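Local structure of metallo-beta-lactamase domain-containing protein (2AZ4) at residues L90-H94 with H167-S173; I119-L123 with Y261-V265; I162-D166 with R197-F203. The protein binds two zinc ions in a metallo-beta-lactamase fold and is probably a hydrolase, perhaps an RNA-binding exonuclease. All coordinates share one frame; numbering follows the deposited sequence.

Overall arrangement
From the N terminus, the chain reaches the loop 90-94 after strand 85-89, then helix 114-123, whose last turn awaits a partner far ahead. Strand 158-164 runs into loop 167-173, which returns to 90-94 and closes contact 1. Helix 197-207 then packs back on 162-166, a much shorter closure, as contact 3. Contact 2 comes last, when 261-265, beyond strand 256-260, meets 119-123. Contact 1 crosses both others, whereas contact 3 falls wholly within the span of contact 2. Contacts 1 and 3 bind parts of the metallo-beta-lactamase fold together; contact 2 ties that fold to the parallel-sheet region, and Ala263 meets Tyr170 of contact 1.

Contact 1. Residues L90-H94 with H167-S173; sequences LSHAH and HDAYGAS. With ZN (zinc ion), chain C.
The carbonyl oxygen of Ser91 is gripped twice by Ser173: the backbone N lies 2.9 Å from Ser91 O, and the hydroxyl OG of the same serine lies 3.0 Å from it. The N-H bond is bent (136°), as the carbonyl is shared with OG. With chi1 at 65°, Ser173 OG sits between its own backbone N and carbonyl carbon, which lets both donors converge on one acceptor. This clamp holds the start of the loop 90-94 beside strand 173-179. Next along, His92 ND1 donates in its ring plane to Ser91 OG at 2.6 Å, fixing the ring rotation and leaving His92 NE2 to bind zinc at 2.3 Å. His94 uses its other nitrogen, ND1, while His167 NE2 lies 2.2 Å from the zinc; two waters and Asp189 complete the site. The edge of His167 is turned to the face of His92 in an offset edge-to-face pair, their planes 88° apart. Ala169 serves two rings: its CB lies over one face of His94, 3.8 Å from the ring centroid, and at the edge of His92. His92 and His94 open the HxHxDH motif of metallo-beta-lactamases. Each nitrogen not on the metal has a partner, Ser91 OG for His92, a water shared with Asp168 O for His94 and Gly381 O for His167, consistent with holding each ring with its other nitrogen toward the zinc.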
ATOM      1  N   LEU A  90       2.521  -6.655   9.134  1.00 16.71           N
ATOM      2  CA  LEU A  90       2.374  -6.050   7.827  1.00 16.83           C
ATOM      3  C   LEU A  90       1.603  -4.730   7.956  1.00 16.51           C
ATOM      4  O   LEU A  90       0.427  -4.727   8.323  1.00 16.26           O
ATOM      5  CB  LEU A  90       1.652  -7.058   6.918  1.00 16.47           C
ATOM      6  CG  LEU A  90       1.266  -6.811   5.487  1.00 18.88           C
ATOM      7  CD1 LEU A  90       2.428  -6.274   4.630  1.00 21.67           C
ATOM      8  CD2 LEU A  90       0.643  -8.100   4.895  1.00 17.42           C
ATOM      9  N   SER A  91       2.282  -3.624   7.666  1.00 16.23           N
ATOM     10  CA  SER A  91       1.719  -2.301   7.852  1.00 16.35           C
ATOM     11  C   SER A  91       0.470  -2.115   6.988  1.00 15.74           C
ATOM     12  O   SER A  91      -0.520  -1.587   7.461  1.00 15.52           O
ATOM     13  CB  SER A  91       2.764  -1.188   7.580  1.00 16.49           C
ATOM     14  OG  SER A  91       3.029  -0.956   6.195  1.00 17.33           O
ATOM     15  N   HIS A  92       0.548  -2.531   5.728  1.00 14.54           N
ATOM     16  CA  HIS A  92      -0.558  -2.418   4.782  1.00 14.26           C
ATOM     17  C   HIS A  92      -0.341  -3.304   3.541  1.00 14.57           C
ATOM     18  O   HIS A  92       0.721  -3.914   3.367  1.00 15.16           O
ATOM     19  CB  HIS A  92      -0.839  -0.948   4.401  1.00 14.55           C
ATOM     20  CG  HIS A  92       0.279  -0.275   3.653  1.00 15.33           C
ATOM     21  ND1 HIS A  92       1.551  -0.139   4.169  1.00 15.96           N
ATOM     22  CD2 HIS A  92       0.309   0.318   2.435  1.00 18.00           C
ATOM     23  CE1 HIS A  92       2.308   0.527   3.314  1.00 15.30           C
ATOM     24  NE2 HIS A  92       1.585   0.798   2.245  1.00 16.05           N
ATOM     25  N   ALA A  93      -1.347  -3.350   2.668  1.00 14.38           N
ATOM     26  CA  ALA A  93      -1.399  -4.283   1.544  1.00 13.93           C
ATOM     27  C   ALA A  93      -0.486  -4.000   0.332  1.00 14.66           C
ATOM     28  O   ALA A  93      -0.192  -4.921  -0.467  1.00 14.74           O
ATOM     29  CB  ALA A  93      -2.840  -4.450   1.083  1.00 14.06           C
ATOM     30  N   HIS A  94      -0.048  -2.755   0.185  1.00 14.24           N
ATOM     31  CA  HIS A  94       0.732  -2.367  -0.989  1.00 15.46           C
ATOM     32  C   HIS A  94       1.861  -3.340  -1.291  1.00 15.61           C
ATOM     33  O   HIS A  94       2.476  -3.894  -0.386  1.00 15.77           O
ATOM     34  CB  HIS A  94       1.218  -0.907  -0.884  1.00 15.07           C
ATOM     35  CG  HIS A  94       0.132   0.092  -1.139  1.00 14.09           C
ATOM     36  ND1 HIS A  94       0.212   1.407  -0.740  1.00 13.79           N
ATOM     37  CD2 HIS A  94      -1.057  -0.030  -1.780  1.00 14.41           C
ATOM     38  CE1 HIS A  94      -0.885   2.051  -1.096  1.00 13.99           C
ATOM     39  NE2 HIS A  94      -1.674   1.205  -1.731  1.00 14.30           N
ATOM     40  N   HIS A 167      -3.589   6.500   5.073  1.00 18.18           N
ATOM     41  CA  HIS A 167      -2.795   6.191   3.864  1.00 17.67           C
ATOM     42  C   HIS A 167      -3.810   5.844   2.752  1.00 17.94           C
ATOM     43  O   HIS A 167      -4.984   5.630   3.030  1.00 19.14           O
ATOM     44  CB  HIS A 167      -1.792   5.052   4.165  1.00 16.51           C
ATOM     45  CG  HIS A 167      -0.843   4.738   3.040  1.00 14.88           C
ATOM     46  ND1 HIS A 167      -0.154   5.705   2.343  1.00 12.25           N
ATOM     47  CD2 HIS A 167      -0.442   3.550   2.523  1.00 13.20           C
ATOM     48  CE1 HIS A 167       0.596   5.132   1.415  1.00 10.39           C
ATOM     49  NE2 HIS A 167       0.453   3.824   1.512  1.00 13.43           N
ATOM     50  N   ASP A 168      -3.390   5.828   1.500  1.00 17.63           N
ATOM     51  CA  ASP A 168      -4.318   5.516   0.419  1.00 16.92           C
ATOM     52  C   ASP A 168      -4.616   4.011   0.300  1.00 16.54           C
ATOM     53  O   ASP A 168      -5.413   3.635  -0.547  1.00 15.93           O
ATOM     54  CB  ASP A 168      -3.871   6.130  -0.929  1.00 15.60           C
ATOM     55  CG  ASP A 168      -2.516   5.636  -1.381  1.00 15.69           C
ATOM     56  OD1 ASP A 168      -1.805   5.077  -0.541  1.00 15.56           O
ATOM     57  OD2 ASP A 168      -2.142   5.793  -2.580  1.00 15.10           O
ATOM     58  N   ALA A 169      -3.954   3.164   1.108  1.00 15.99           N
ATOM     59  CA  ALA A 169      -4.391   1.776   1.294  1.00 15.87           C
ATOM     60  C   ALA A 169      -5.261   1.763   2.536  1.00 16.05           C
ATOM     61  O   ALA A 169      -4.799   2.154   3.619  1.00 16.86           O
ATOM     62  CB  ALA A 169      -3.211   0.807   1.494  1.00 15.08           C
ATOM     63  N   TYR A 170      -6.509   1.344   2.382  1.00 16.49           N
ATOM     64  CA  TYR A 170      -7.406   1.165   3.524  1.00 17.08           C
ATOM     65  C   TYR A 170      -6.839   0.075   4.443  1.00 16.55           C
ATOM     66  O   TYR A 170      -6.259  -0.893   3.968  1.00 15.80           O
ATOM     67  CB  TYR A 170      -8.826   0.813   3.056  1.00 19.50           C
ATOM     68  CG  TYR A 170      -9.849   0.881   4.174  1.00 21.59           C
ATOM     69  CD1 TYR A 170     -10.208   2.110   4.740  1.00 24.07           C
ATOM     70  CD2 TYR A 170     -10.448  -0.279   4.669  1.00 24.23           C
ATOM     71  CE1 TYR A 170     -11.141   2.182   5.783  1.00 26.44           C
ATOM     72  CE2 TYR A 170     -11.389  -0.220   5.724  1.00 24.81           C
ATOM     73  CZ  TYR A 170     -11.721   1.009   6.261  1.00 25.18           C
ATOM     74  OH  TYR A 170     -12.645   1.090   7.282  1.00 27.41           O
ATOM     75  N   GLY A 171      -6.978   0.266   5.753  1.00 16.10           N
ATOM     76  CA  GLY A 171      -6.438  -0.653   6.747  1.00 16.23           C
ATOM     77  C   GLY A 171      -4.962  -0.502   7.091  1.00 15.46           C
ATOM     78  O   GLY A 171      -4.377  -1.362   7.768  1.00 16.55           O
ATOM     79  N   ALA A 172      -4.365   0.595   6.635  1.00 15.33           N
ATOM     80  CA  ALA A 172      -2.945   0.898   6.853  1.00 14.85           C
ATOM     81  C   ALA A 172      -2.689   1.183   8.318  1.00 14.87           C
ATOM     82  O   ALA A 172      -3.540   1.787   8.992  1.00 14.16           O
ATOM     83  CB  ALA A 172      -2.505   2.096   6.011  1.00 14.50           C
ATOM     84  N   SER A 173      -1.518   0.746   8.801  1.00 14.57           N
ATOM     85  CA  SER A 173      -1.167   0.883  10.212  1.00 15.34           C
ATOM     86  C   SER A 173       0.309   1.232  10.423  1.00 15.83           C
ATOM     87  O   SER A 173       1.124   1.156   9.479  1.00 16.11           O
ATOM     88  CB  SER A 173      -1.485  -0.406  10.955  1.00 16.00           C
ATOM     89  OG  SER A 173      -0.664  -1.461  10.475  1.00 16.59           O
TER
HETATM   90 ZN    ZN C 601       1.857   2.360   0.590  1.00 23.71          ZN
HETATM   91  O   HOH W   1      -2.423  -3.263   8.749  1.00 18.94           O
HETATM   92  O   HOH W   2      -3.774  -2.206   3.751  1.00 17.00           O
HETATM   93  O   HOH W   3      -4.173   2.324  -2.654  1.00 15.44           O
HETATM   94  O   HOH W   4       2.481   3.660  -1.063  1.00 18.85           O
HETATM   95  O   HOH W   5       3.473   1.350  -0.718  1.00 18.61           O

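Contact 2. Residues I119-L123 with Y261-V265; sequences ILNSL and YPANV
Ile119 and Val265 meet tip to tip at the tight end of this contact, where Ile119 CD1 is modelled 3.2 Å from Val265 CG2, so close that the exact distance is doubtful. The isoleucine uses both branches. CG2, anti to the backbone N, rests 3.7 Å from Ala263 CB, a sound close contact, while the CG1 arm, beside the backbone N, bends at chi2 (-49°) to carry CD1 to the valine. Leu288 and Phe293 of helix 283-293 add further cover, the first on Ile119 and the second on Val265. One helical turn on, the fit is looser and the residues are partly exposed: Leu123 CD2 stands 4.1 Å from Pro262 CB and just as far from Tyr261 OH, its side chain roughly at right angles to the tyrosine, with Phe129 touching both Leu123 and Tyr261. The partner segment is a type I turn, closed by Asn264 N bonding to Tyr261 O, and it leads into helix 265-274 with Asn264 at the N-cap. Helix 114-123 of the metallo-beta-lactamase fold thus abuts the turn after strand 256-260 of the parallel sheet, an interface consistent with beta-CASP nucleases. Between these segments the contact is apolar; the polar tie is the backbone bond of Ala263 to Tyr170, beside the zinc ligand His94.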
ATOM      1  N   ILE A 119      -8.272  -6.698   1.768  1.00 20.43           N
ATOM      2  CA  ILE A 119      -7.689  -6.044   0.577  1.00 20.06           C
ATOM      3  C   ILE A 119      -6.737  -6.975  -0.186  1.00 19.98           C
ATOM      4  O   ILE A 119      -6.874  -7.190  -1.390  1.00 18.74           O
ATOM      5  CB  ILE A 119      -6.976  -4.692   0.973  1.00 20.79           C
ATOM      6  CG1 ILE A 119      -7.977  -3.667   1.531  1.00 20.04           C
ATOM      7  CG2 ILE A 119      -6.194  -4.065  -0.193  1.00 18.95           C
ATOM      8  CD1 ILE A 119      -9.205  -3.493   0.680  1.00 25.21           C
ATOM      9  N   LEU A 120      -5.783  -7.539   0.539  1.00 20.25           N
ATOM     10  CA  LEU A 120      -4.716  -8.326  -0.035  1.00 21.15           C
ATOM     11  C   LEU A 120      -5.284  -9.554  -0.730  1.00 21.63           C
ATOM     12  O   LEU A 120      -4.891  -9.875  -1.863  1.00 20.58           O
ATOM     13  CB  LEU A 120      -3.774  -8.750   1.088  1.00 21.87           C
ATOM     14  CG  LEU A 120      -2.268  -8.888   0.931  1.00 23.94           C
ATOM     15  CD1 LEU A 120      -1.653  -7.991  -0.168  1.00 23.64           C
ATOM     16  CD2 LEU A 120      -1.638  -8.618   2.291  1.00 24.19           C
ATOM     17  N   ASN A 121      -6.219 -10.227  -0.058  1.00 21.51           N
ATOM     18  CA  ASN A 121      -6.815 -11.436  -0.607  1.00 22.77           C
ATOM     19  C   ASN A 121      -7.566 -11.142  -1.919  1.00 23.06           C
ATOM     20  O   ASN A 121      -7.629 -11.988  -2.802  1.00 23.72           O
ATOM     21  CB  ASN A 121      -7.715 -12.124   0.423  1.00 22.37           C
ATOM     22  CG  ASN A 121      -6.956 -13.108   1.281  1.00 22.86           C
ATOM     23  OD1 ASN A 121      -6.591 -12.810   2.399  1.00 25.38           O
ATOM     24  ND2 ASN A 121      -6.677 -14.274   0.736  1.00 25.58           N
ATOM     25  N   SER A 122      -8.107  -9.931  -2.029  1.00 23.17           N
ATOM     26  CA  SER A 122      -8.748  -9.455  -3.251  1.00 22.64           C
ATOM     27  C   SER A 122      -7.723  -9.028  -4.308  1.00 23.31           C
ATOM     28  O   SER A 122      -7.834  -9.419  -5.478  1.00 23.69           O
ATOM     29  CB  SER A 122      -9.680  -8.289  -2.926  1.00 22.60           C
ATOM     30  OG  SER A 122     -10.218  -7.719  -4.100  1.00 22.35           O
ATOM     31  N   LEU A 123      -6.727  -8.231  -3.916  1.00 22.68           N
ATOM     32  CA  LEU A 123      -5.640  -7.901  -4.835  1.00 23.15           C
ATOM     33  C   LEU A 123      -5.051  -9.159  -5.479  1.00 23.67           C
ATOM     34  O   LEU A 123      -4.712  -9.141  -6.680  1.00 23.51           O
ATOM     35  CB  LEU A 123      -4.542  -7.060  -4.166  1.00 22.74           C
ATOM     36  CG  LEU A 123      -4.885  -5.605  -3.783  1.00 23.08           C
ATOM     37  CD1 LEU A 123      -3.772  -4.934  -2.977  1.00 20.59           C
ATOM     38  CD2 LEU A 123      -5.239  -4.773  -5.000  1.00 22.45           C
ATOM     39  N   TYR A 261      -7.171   2.795  -7.820  1.00 16.98           N
ATOM     40  CA  TYR A 261      -6.411   1.627  -7.409  1.00 16.98           C
ATOM     41  C   TYR A 261      -7.225   0.917  -6.335  1.00 16.26           C
ATOM     42  O   TYR A 261      -7.675   1.567  -5.428  1.00 16.74           O
ATOM     43  CB  TYR A 261      -5.015   2.024  -6.923  1.00 17.84           C
ATOM     44  CG  TYR A 261      -4.167   0.805  -6.718  1.00 18.19           C
ATOM     45  CD1 TYR A 261      -3.638   0.117  -7.819  1.00 20.57           C
ATOM     46  CD2 TYR A 261      -3.957   0.288  -5.442  1.00 18.10           C
ATOM     47  CE1 TYR A 261      -2.889  -1.060  -7.647  1.00 20.09           C
ATOM     48  CE2 TYR A 261      -3.212  -0.872  -5.250  1.00 18.23           C
ATOM     49  CZ  TYR A 261      -2.677  -1.536  -6.361  1.00 20.29           C
ATOM     50  OH  TYR A 261      -1.930  -2.687  -6.192  1.00 21.12           O
ATOM     51  N   PRO A 262      -7.436  -0.411  -6.440  1.00 16.32           N
ATOM     52  CA  PRO A 262      -8.439  -1.073  -5.574  1.00 16.68           C
ATOM     53  C   PRO A 262      -8.203  -1.041  -4.054  1.00 16.11           C
ATOM     54  O   PRO A 262      -9.161  -1.127  -3.277  1.00 16.54           O
ATOM     55  CB  PRO A 262      -8.441  -2.536  -6.073  1.00 16.82           C
ATOM     56  CG  PRO A 262      -7.792  -2.508  -7.400  1.00 16.56           C
ATOM     57  CD  PRO A 262      -6.778  -1.389  -7.331  1.00 17.44           C
ATOM     58  N   ALA A 263      -6.952  -0.931  -3.628  1.00 16.09           N
ATOM     59  CA  ALA A 263      -6.661  -0.799  -2.197  1.00 15.90           C
ATOM     60  C   ALA A 263      -7.216   0.501  -1.583  1.00 15.80           C
ATOM     61  O   ALA A 263      -7.414   0.573  -0.369  1.00 16.31           O
ATOM     62  CB  ALA A 263      -5.152  -0.954  -1.920  1.00 15.09           C
ATOM     63  N   ASN A 264      -7.477   1.512  -2.414  1.00 16.79           N
ATOM     64  CA  ASN A 264      -8.103   2.758  -1.920  1.00 16.65           C
ATOM     65  C   ASN A 264      -9.620   2.667  -1.885  1.00 16.78           C
ATOM     66  O   ASN A 264     -10.335   3.393  -2.595  1.00 17.35           O
ATOM     67  CB  ASN A 264      -7.657   3.988  -2.732  1.00 15.69           C
ATOM     68  CG  ASN A 264      -7.789   5.265  -1.944  1.00 16.23           C
ATOM     69  OD1 ASN A 264      -8.551   5.337  -0.970  1.00 15.44           O
ATOM     70  ND2 ASN A 264      -7.044   6.292  -2.351  1.00 15.58           N
ATOM     71  N   VAL A 265     -10.121   1.787  -1.023  1.00 18.22           N
ATOM     72  CA  VAL A 265     -11.542   1.447  -1.012  1.00 18.27           C
ATOM     73  C   VAL A 265     -12.381   2.659  -0.610  1.00 18.08           C
ATOM     74  O   VAL A 265     -13.473   2.860  -1.124  1.00 16.20           O
ATOM     75  CB  VAL A 265     -11.843   0.269  -0.081  1.00 19.47           C
ATOM     76  CG1 VAL A 265     -13.199  -0.305  -0.414  1.00 21.73           C
ATOM     77  CG2 VAL A 265     -10.816  -0.852  -0.275  1.00 19.60           C
TER

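Contact 3. Residues I162-D166 with R197-F203; sequences IVPVD and REETLAF
Phe203 presents the edge of its ring to Val163, whose CG1 lies near the ring plane and 4.0 Å from Phe203 CB. Val165 runs alongside the phenylalanine, pointing the same way, and its CG2 approaches the ring obliquely, 3.8 Å from Phe203 CG. Ala174 of the adjacent strand and Ile395 of helix 385-395 also touch the Phe203 side chain. The carboxylate of Glu199 reaches along Pro164 on its extended chain, bringing OE2 to 3.7 Å from Pro164 CB; its charge has a long, weak ion pair with Lys149. Farther along, polar contacts take over. Asp166 N donates to Thr200 OG1 at 3.0 Å and 152°, and the same hydroxyl is bonded to Arg191 O. With CG anti to the backbone N (chi1 166°), the Asp166 carboxylate extends toward the backbone of Arg197; OD1 forms a salt bridge with Arg191 and OD2 accepts from Gly194 N. Helix 197-203 runs roughly antiparallel to strand 162-164 (142° between their directions), the axes approaching to 8.2 Å, on the sheet that holds strands 158-164 and 173-179. Apolar packing covers the strand end and Val165 just beyond it, while Thr200 holds the backbone N of Asp166, and Arg191 with Gly194 N its carboxylate, just before the zinc ligand His167.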
ATOM      1  N   ILE A 162      -0.683  -2.244  17.120  1.00 18.70           N
ATOM      2  CA  ILE A 162      -0.942  -1.951  15.711  1.00 17.97           C
ATOM      3  C   ILE A 162      -1.952  -0.812  15.596  1.00 16.84           C
ATOM      4  O   ILE A 162      -3.116  -0.933  15.967  1.00 16.90           O
ATOM      5  CB  ILE A 162      -1.341  -3.223  14.917  1.00 17.33           C
ATOM      6  CG1 ILE A 162      -1.480  -2.921  13.428  1.00 18.07           C
ATOM      7  CG2 ILE A 162      -2.591  -3.873  15.504  1.00 19.19           C
ATOM      8  CD1 ILE A 162      -1.298  -4.164  12.535  1.00 19.09           C
ATOM      9  N   VAL A 163      -1.499   0.302  15.068  1.00 16.46           N
ATOM     10  CA  VAL A 163      -2.253   1.536  15.207  1.00 15.75           C
ATOM     11  C   VAL A 163      -2.613   2.000  13.814  1.00 16.00           C
ATOM     12  O   VAL A 163      -1.718   2.108  13.000  1.00 17.18           O
ATOM     13  CB  VAL A 163      -1.355   2.622  15.891  1.00 16.22           C
ATOM     14  CG1 VAL A 163      -2.082   3.967  15.970  1.00 13.90           C
ATOM     15  CG2 VAL A 163      -0.919   2.160  17.319  1.00 14.62           C
ATOM     16  N   PRO A 164      -3.896   2.325  13.556  1.00 15.95           N
ATOM     17  CA  PRO A 164      -4.339   2.783  12.235  1.00 16.37           C
ATOM     18  C   PRO A 164      -3.751   4.139  11.892  1.00 17.02           C
ATOM     19  O   PRO A 164      -3.624   5.032  12.762  1.00 17.42           O
ATOM     20  CB  PRO A 164      -5.860   2.880  12.379  1.00 15.62           C
ATOM     21  CG  PRO A 164      -6.066   3.146  13.869  1.00 15.18           C
ATOM     22  CD  PRO A 164      -5.023   2.275  14.513  1.00 15.68           C
ATOM     23  N   VAL A 165      -3.399   4.279  10.629  1.00 16.53           N
ATOM     24  CA  VAL A 165      -2.785   5.470  10.134  1.00 18.20           C
ATOM     25  C   VAL A 165      -3.431   5.809   8.787  1.00 18.64           C
ATOM     26  O   VAL A 165      -3.880   4.908   8.089  1.00 18.22           O
ATOM     27  CB  VAL A 165      -1.278   5.189  10.092  1.00 18.44           C
ATOM     28  CG1 VAL A 165      -0.716   5.071   8.694  1.00 19.62           C
ATOM     29  CG2 VAL A 165      -0.526   6.030  11.111  1.00 19.05           C
ATOM     30  N   ASP A 166      -3.497   7.098   8.445  1.00 18.60           N
ATOM     31  CA  ASP A 166      -4.127   7.562   7.211  1.00 19.59           C
ATOM     32  C   ASP A 166      -3.146   7.296   6.043  1.00 19.37           C
ATOM     33  O   ASP A 166      -1.998   7.746   6.059  1.00 18.32           O
ATOM     34  CB  ASP A 166      -4.486   9.053   7.414  1.00 20.45           C
ATOM     35  CG  ASP A 166      -4.846   9.815   6.134  1.00 24.58           C
ATOM     36  OD1 ASP A 166      -5.056   9.202   5.057  1.00 28.39           O
ATOM     37  OD2 ASP A 166      -4.894  11.088   6.223  1.00 24.80           O
ATOM     38  N   ARG A 197      -7.513  11.924   8.522  1.00 22.05           N
ATOM     39  CA  ARG A 197      -6.305  12.600   9.031  1.00 22.68           C
ATOM     40  C   ARG A 197      -6.125  12.434  10.561  1.00 22.25           C
ATOM     41  O   ARG A 197      -4.997  12.355  11.082  1.00 21.82           O
ATOM     42  CB  ARG A 197      -6.278  14.067   8.570  1.00 22.98           C
ATOM     43  CG  ARG A 197      -6.382  15.148   9.632  1.00 24.46           C
ATOM     44  CD  ARG A 197      -6.359  16.543   8.996  1.00 24.02           C
ATOM     45  NE  ARG A 197      -5.653  17.510   9.838  1.00 27.47           N
ATOM     46  CZ  ARG A 197      -4.449  18.021   9.556  1.00 28.01           C
ATOM     47  NH1 ARG A 197      -3.900  18.891  10.391  1.00 28.67           N
ATOM     48  NH2 ARG A 197      -3.803  17.703   8.424  1.00 27.72           N
ATOM     49  N   GLU A 198      -7.242  12.314  11.266  1.00 22.24           N
ATOM     50  CA  GLU A 198      -7.242  12.176  12.716  1.00 21.79           C
ATOM     51  C   GLU A 198      -6.627  10.856  13.188  1.00 21.66           C
ATOM     52  O   GLU A 198      -6.122  10.791  14.306  1.00 20.73           O
ATOM     53  CB  GLU A 198      -8.661  12.322  13.266  1.00 21.98           C
ATOM     54  CG  GLU A 198      -9.296  13.700  13.063  1.00 23.69           C
ATOM     55  CD  GLU A 198      -9.569  14.067  11.597  1.00 24.24           C
ATOM     56  OE1 GLU A 198      -9.940  13.179  10.769  1.00 22.94           O
ATOM     57  OE2 GLU A 198      -9.426  15.272  11.278  1.00 24.40           O
ATOM     58  N   GLU A 199      -6.644   9.812  12.354  1.00 21.22           N
ATOM     59  CA  GLU A 199      -5.949   8.564  12.745  1.00 22.00           C
ATOM     60  C   GLU A 199      -4.448   8.770  12.786  1.00 20.49           C
ATOM     61  O   GLU A 199      -3.788   8.229  13.663  1.00 21.00           O
ATOM     62  CB  GLU A 199      -6.227   7.386  11.814  1.00 21.32           C
ATOM     63  CG  GLU A 199      -7.645   6.971  11.655  1.00 24.02           C
ATOM     64  CD  GLU A 199      -7.764   5.796  10.678  1.00 25.60           C
ATOM     65  OE1 GLU A 199      -6.998   5.744   9.684  1.00 30.45           O
ATOM     66  OE2 GLU A 199      -8.606   4.916  10.912  1.00 31.44           O
ATOM     67  N   THR A 200      -3.910   9.527  11.829  1.00 20.29           N
ATOM     68  CA  THR A 200      -2.483   9.859  11.834  1.00 19.79           C
ATOM     69  C   THR A 200      -2.184  10.732  13.072  1.00 20.00           C
ATOM     70  O   THR A 200      -1.217  10.478  13.795  1.00 18.01           O
ATOM     71  CB  THR A 200      -2.004  10.536  10.529  1.00 20.25           C
ATOM     72  OG1 THR A 200      -2.088   9.601   9.439  1.00 21.78           O
ATOM     73  CG2 THR A 200      -0.526  11.007  10.630  1.00 18.81           C
ATOM     74  N   LEU A 201      -3.022  11.738  13.309  1.00 19.19           N
ATOM     75  CA  LEU A 201      -2.873  12.583  14.503  1.00 19.84           C
ATOM     76  C   LEU A 201      -2.882  11.771  15.800  1.00 19.73           C
ATOM     77  O   LEU A 201      -2.012  11.969  16.643  1.00 20.42           O
ATOM     78  CB  LEU A 201      -3.953  13.662  14.563  1.00 19.37           C
ATOM     79  CG  LEU A 201      -3.840  14.734  13.473  1.00 19.88           C
ATOM     80  CD1 LEU A 201      -4.916  15.805  13.711  1.00 21.06           C
ATOM     81  CD2 LEU A 201      -2.442  15.377  13.463  1.00 21.75           C
ATOM     82  N   ALA A 202      -3.862  10.875  15.951  1.00 20.09           N
ATOM     83  CA  ALA A 202      -3.939   9.995  17.114  1.00 20.75           C
ATOM     84  C   ALA A 202      -2.707   9.106  17.229  1.00 20.71           C
ATOM     85  O   ALA A 202      -2.265   8.794  18.343  1.00 21.50           O
ATOM     86  CB  ALA A 202      -5.203   9.157  17.076  1.00 21.38           C
ATOM     87  N   PHE A 203      -2.139   8.713  16.094  1.00 19.83           N
ATOM     88  CA  PHE A 203      -0.926   7.910  16.084  1.00 20.06           C
ATOM     89  C   PHE A 203       0.259   8.702  16.660  1.00 21.00           C
ATOM     90  O   PHE A 203       1.040   8.177  17.441  1.00 20.01           O
ATOM     91  CB  PHE A 203      -0.595   7.455  14.647  1.00 19.64           C
ATOM     92  CG  PHE A 203       0.858   7.162  14.429  1.00 20.16           C
ATOM     93  CD1 PHE A 203       1.451   6.039  15.006  1.00 19.66           C
ATOM     94  CD2 PHE A 203       1.646   8.024  13.672  1.00 17.88           C
ATOM     95  CE1 PHE A 203       2.817   5.770  14.818  1.00 18.44           C
ATOM     96  CE2 PHE A 203       3.000   7.775  13.484  1.00 18.77           C
ATOM     97  CZ  PHE A 203       3.583   6.635  14.059  1.00 19.23           C
TER
HETATM   98  O   HOH W   6      -4.551   6.113  14.864  1.00 16.53           O